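Local structure of transcriptional regulator (Rhodococcus sp., 2O0Y) at residues Lys155-Asp166 / Ala179-Arg190. The protein probably binds DNA and regulates transcription as a member of the IclR family. Sequence-based numbering, arbitrary orientation.
Sequences KILLLAAPELID and ADQLREKVEDGR
Val-186, on helix 178-192, packs against Leu-158, Leu-159 and Ile-165, the two methyls of its beta-branched side chain facing different partners. Its CG2 meets CD1 of Ile-165 at 3.8 Å, tip to tip, and lies against CB of Leu-158, whereas CG1, anti to the backbone N (chi1 175°), turns to CD2 of Leu-159. Ile-165 is a knob in a hole lined by Ala-179, Leu-182, Arg-183 and Val-186, its branched side chain filling the space between helical turns.

Lysine's long aliphatic chain lets Lys-155 be buried while NZ reaches Glu-200: CG packs on CD1 of Leu-182 at 3.8 Å and CD on CB of Lys-185. Its NZ lies 3.1 Å from NZ of Lys-185, an unfavourable approach that the salt bridge to Glu-200 probably eases. With alanine in place of Lys-155, Glu-200 would probably lose this partner and a gap would be likely beside Leu-182.

Nearer the surface, where charged residues suit, Arg-183 NH2 donates to OD1 of exposed Asp-166 (2.7 Å, 158°), in the guanidinium plane but from above the carboxylate. CD2 of Leu-159 covers the centre of one guanidinium face of Arg-190, which Glu-187 holds by a salt bridge.

Two waters bridge the segments, one between the carbonyls of Lys-155 and Val-186, the other from Arg-183 NE to Pro-162 O. Ile-156 touches strands 219-228 and 195-198 and Leu-159 touches 219-228, while Lys-155 faces helix 178-192.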
loop_
_atom_site.group_PDB
_atom_site.type_symbol
_atom_site.label_atom_id
_atom_site.label_comp_id
_atom_site.label_asym_id
_atom_site.label_seq_id
_atom_site.Cartn_x
_atom_site.Cartn_y
_atom_site.Cartn_z
ATOM N N LYS B 155 -0.422 7.038 -22.191
ATOM C CA LYS B 155 0.265 8.299 -22.467
ATOM C C LYS B 155 -0.250 9.489 -21.634
ATOM O O LYS B 155 0.482 10.431 -21.385
ATOM C CB LYS B 155 0.222 8.612 -23.967
ATOM C CG LYS B 155 1.209 7.729 -24.758
ATOM C CD LYS B 155 1.051 7.891 -26.296
ATOM C CE LYS B 155 0.226 6.756 -26.934
ATOM N NZ LYS B 155 0.976 5.424 -27.042
ATOM N N ILE B 156 -1.510 9.451 -21.211
ATOM C CA ILE B 156 -2.026 10.483 -20.298
ATOM C C ILE B 156 -1.388 10.270 -18.918
ATOM O O ILE B 156 -0.865 11.201 -18.346
ATOM C CB ILE B 156 -3.573 10.490 -20.211
ATOM C CG1 ILE B 156 -4.198 10.988 -21.545
ATOM C CG2 ILE B 156 -4.064 11.326 -18.993
ATOM C CD1 ILE B 156 -3.969 12.480 -21.817
ATOM N N LEU B 157 -1.367 9.032 -18.410
ATOM C CA LEU B 157 -0.748 8.778 -17.098
ATOM C C LEU B 157 0.716 9.155 -17.090
ATOM O O LEU B 157 1.226 9.569 -16.055
ATOM C CB LEU B 157 -0.911 7.318 -16.683
ATOM C CG LEU B 157 -2.385 6.951 -16.468
ATOM C CD1 LEU B 157 -2.533 5.426 -16.423
ATOM C CD2 LEU B 157 -2.883 7.610 -15.154
ATOM N N LEU B 158 1.406 9.015 -18.226
ATOM C CA LEU B 158 2.854 9.290 -18.244
ATOM C C LEU B 158 3.126 10.780 -18.231
ATOM O O LEU B 158 4.278 11.182 -18.165
ATOM C CB LEU B 158 3.545 8.660 -19.462
ATOM C CG LEU B 158 3.697 7.144 -19.366
ATOM C CD1 LEU B 158 4.057 6.525 -20.742
ATOM C CD2 LEU B 158 4.730 6.777 -18.261
ATOM N N LEU B 159 2.069 11.602 -18.299
ATOM C CA LEU B 159 2.200 13.069 -18.157
ATOM C C LEU B 159 2.748 13.392 -16.793
ATOM O O LEU B 159 3.513 14.356 -16.645
ATOM C CB LEU B 159 0.854 13.786 -18.304
ATOM C CG LEU B 159 0.191 13.895 -19.676
ATOM C CD1 LEU B 159 -1.199 14.546 -19.559
ATOM C CD2 LEU B 159 1.037 14.688 -20.640
ATOM N N ALA B 160 2.336 12.625 -15.779
ATOM C CA ALA B 160 2.884 12.845 -14.435
ATOM C C ALA B 160 4.205 12.108 -14.161
ATOM O O ALA B 160 4.794 12.280 -13.114
ATOM C CB ALA B 160 1.832 12.530 -13.345
ATOM N N ALA B 161 4.679 11.287 -15.089
ATOM C CA ALA B 161 5.852 10.477 -14.805
ATOM C C ALA B 161 6.789 10.359 -15.989
ATOM O O ALA B 161 7.021 9.251 -16.450
ATOM C CB ALA B 161 5.447 9.094 -14.312
ATOM N N PRO B 162 7.401 11.483 -16.428
ATOM C CA PRO B 162 8.326 11.419 -17.549
ATOM C C PRO B 162 9.576 10.611 -17.199
ATOM O O PRO B 162 10.221 10.086 -18.099
ATOM C CB PRO B 162 8.720 12.885 -17.773
ATOM C CG PRO B 162 8.533 13.520 -16.443
ATOM C CD PRO B 162 7.309 12.851 -15.882
ATOM N N GLU B 163 9.886 10.473 -15.909
ATOM C CA GLU B 163 11.099 9.735 -15.504
ATOM C C GLU B 163 10.945 8.227 -15.753
ATOM O O GLU B 163 11.937 7.484 -15.727
ATOM C CB GLU B 163 11.451 9.993 -14.041
ATOM C CG GLU B 163 10.629 9.198 -13.007
ATOM C CD GLU B 163 9.274 9.774 -12.759
ATOM O OE1 GLU B 163 9.031 10.928 -13.210
ATOM O OE2 GLU B 163 8.444 9.061 -12.119
ATOM N N LEU B 164 9.708 7.794 -16.010
ATOM C CA LEU B 164 9.416 6.384 -16.230
ATOM C C LEU B 164 9.323 5.984 -17.698
ATOM O O LEU B 164 9.219 4.799 -18.007
ATOM C CB LEU B 164 8.130 5.983 -15.504
ATOM C CG LEU B 164 8.206 5.933 -13.972
ATOM C CD1 LEU B 164 6.993 5.220 -13.441
ATOM C CD2 LEU B 164 9.462 5.248 -13.487
ATOM N N ILE B 165 9.363 6.959 -18.598
ATOM C CA ILE B 165 9.128 6.681 -20.016
ATOM C C ILE B 165 10.119 5.634 -20.590
ATOM O O ILE B 165 9.709 4.650 -21.227
ATOM C CB ILE B 165 9.034 7.995 -20.834
ATOM C CG1 ILE B 165 7.642 8.632 -20.595
ATOM C CG2 ILE B 165 9.237 7.729 -22.319
ATOM C CD1 ILE B 165 7.404 9.956 -21.307
ATOM N N ASP B 166 11.403 5.811 -20.311
ATOM C CA ASP B 166 12.411 4.876 -20.813
ATOM C C ASP B 166 12.124 3.429 -20.399
ATOM O O ASP B 166 12.207 2.515 -21.224
ATOM C CB ASP B 166 13.809 5.287 -20.359
ATOM C CG ASP B 166 14.427 6.361 -21.240
ATOM O OD1 ASP B 166 13.986 6.538 -22.397
ATOM O OD2 ASP B 166 15.379 7.029 -20.778
ATOM N N ALA B 179 11.818 4.646 -27.402
ATOM C CA ALA B 179 11.774 5.460 -26.166
ATOM C C ALA B 179 11.430 6.904 -26.545
ATOM O O ALA B 179 10.439 7.474 -26.079
ATOM C CB ALA B 179 13.131 5.393 -25.445
ATOM N N ASP B 180 12.248 7.449 -27.440
ATOM C CA ASP B 180 12.089 8.777 -28.039
ATOM C C ASP B 180 10.705 9.033 -28.621
ATOM O O ASP B 180 10.164 10.121 -28.411
ATOM C CB ASP B 180 13.147 8.993 -29.134
ATOM C CG ASP B 180 14.566 8.949 -28.597
ATOM O OD1 ASP B 180 14.753 9.112 -27.371
ATOM O OD2 ASP B 180 15.505 8.773 -29.411
ATOM N N GLN B 181 10.144 8.033 -29.322
ATOM C CA GLN B 181 8.816 8.131 -29.940
ATOM C C GLN B 181 7.725 8.314 -28.873
ATOM O O GLN B 181 6.960 9.280 -28.903
ATOM C CB GLN B 181 8.500 6.879 -30.774
ATOM C CG GLN B 181 9.435 6.599 -31.948
ATOM N N LEU B 182 7.661 7.372 -27.935
ATOM C CA LEU B 182 6.780 7.484 -26.798
ATOM C C LEU B 182 6.878 8.839 -26.079
ATOM O O LEU B 182 5.859 9.463 -25.816
ATOM C CB LEU B 182 7.014 6.324 -25.833
ATOM C CG LEU B 182 5.979 6.109 -24.716
ATOM C CD1 LEU B 182 4.536 5.925 -25.253
ATOM C CD2 LEU B 182 6.358 4.927 -23.858
ATOM N N ARG B 183 8.096 9.302 -25.790
ATOM C CA ARG B 183 8.328 10.614 -25.157
ATOM C C ARG B 183 7.673 11.770 -25.945
ATOM O O ARG B 183 7.121 12.708 -25.350
ATOM C CB ARG B 183 9.836 10.866 -24.989
ATOM C CG ARG B 183 10.219 12.048 -24.078
ATOM C CD ARG B 183 11.741 12.146 -23.845
ATOM N NE ARG B 183 12.150 11.104 -22.907
ATOM C CZ ARG B 183 12.765 9.971 -23.241
ATOM N NH1 ARG B 183 13.101 9.721 -24.503
ATOM N NH2 ARG B 183 13.054 9.091 -22.294
ATOM N N GLU B 184 7.722 11.687 -27.274
ATOM C CA GLU B 184 7.203 12.759 -28.126
ATOM C C GLU B 184 5.674 12.746 -28.141
ATOM O O GLU B 184 5.038 13.793 -28.018
ATOM C CB GLU B 184 7.792 12.700 -29.548
ATOM C CG GLU B 184 9.323 12.975 -29.619
ATOM C CD GLU B 184 9.834 13.299 -31.042
ATOM O OE1 GLU B 184 9.001 13.322 -31.984
ATOM O OE2 GLU B 184 11.069 13.539 -31.218
ATOM N N LYS B 185 5.086 11.555 -28.232
ATOM C CA LYS B 185 3.632 11.432 -28.204
ATOM C C LYS B 185 3.067 11.891 -26.840
ATOM O O LYS B 185 2.035 12.565 -26.800
ATOM C CB LYS B 185 3.204 10.011 -28.538
ATOM C CG LYS B 185 3.673 9.527 -29.934
ATOM C CD LYS B 185 3.321 8.029 -30.177
ATOM C CE LYS B 185 3.828 7.116 -29.035
ATOM N NZ LYS B 185 3.331 5.698 -29.054
ATOM N N VAL B 186 3.747 11.560 -25.729
ATOM C CA VAL B 186 3.281 12.031 -24.417
ATOM C C VAL B 186 3.232 13.571 -24.410
ATOM O O VAL B 186 2.284 14.168 -23.932
ATOM C CB VAL B 186 4.141 11.498 -23.233
ATOM C CG1 VAL B 186 3.676 12.119 -21.932
ATOM C CG2 VAL B 186 4.104 9.954 -23.150
ATOM N N GLU B 187 4.261 14.203 -24.945
ATOM C CA GLU B 187 4.304 15.663 -25.058
ATOM C C GLU B 187 3.194 16.302 -25.913
ATOM O O GLU B 187 2.650 17.350 -25.550
ATOM C CB GLU B 187 5.680 16.117 -25.589
ATOM C CG GLU B 187 6.501 16.797 -24.535
ATOM C CD GLU B 187 5.770 17.981 -23.920
ATOM O OE1 GLU B 187 5.498 18.964 -24.671
ATOM O OE2 GLU B 187 5.470 17.916 -22.694
ATOM N N ASP B 188 2.926 15.705 -27.070
ATOM C CA ASP B 188 1.788 16.064 -27.926
ATOM C C ASP B 188 0.465 16.022 -27.127
ATOM O O ASP B 188 -0.375 16.902 -27.251
ATOM C CB ASP B 188 1.686 15.076 -29.076
ATOM C CG ASP B 188 2.917 15.070 -29.973
ATOM O OD1 ASP B 188 3.925 15.735 -29.656
ATOM O OD2 ASP B 188 2.869 14.384 -31.013
ATOM N N GLY B 189 0.295 15.011 -26.287
ATOM C CA GLY B 189 -0.873 14.985 -25.407
ATOM C C GLY B 189 -0.926 16.159 -24.436
ATOM O O GLY B 189 -2.003 16.635 -24.087
ATOM N N ARG B 190 0.235 16.614 -23.959
ATOM C CA ARG B 190 0.259 17.675 -22.951
ATOM C C ARG B 190 -0.225 18.995 -23.584
ATOM O O ARG B 190 -1.031 19.722 -23.008
ATOM C CB ARG B 190 1.662 17.799 -22.352
ATOM C CG ARG B 190 1.789 18.749 -21.191
ATOM C CD ARG B 190 3.238 18.809 -20.647
ATOM N NE ARG B 190 3.418 17.867 -19.536
ATOM C CZ ARG B 190 4.111 16.733 -19.600
ATOM N NH1 ARG B 190 4.733 16.369 -20.729
ATOM N NH2 ARG B 190 4.201 15.972 -18.523
HETATM O O HOH W 1 -0.013 12.468 -23.058
HETATM O O HOH W 2 11.222 11.417 -20.518
#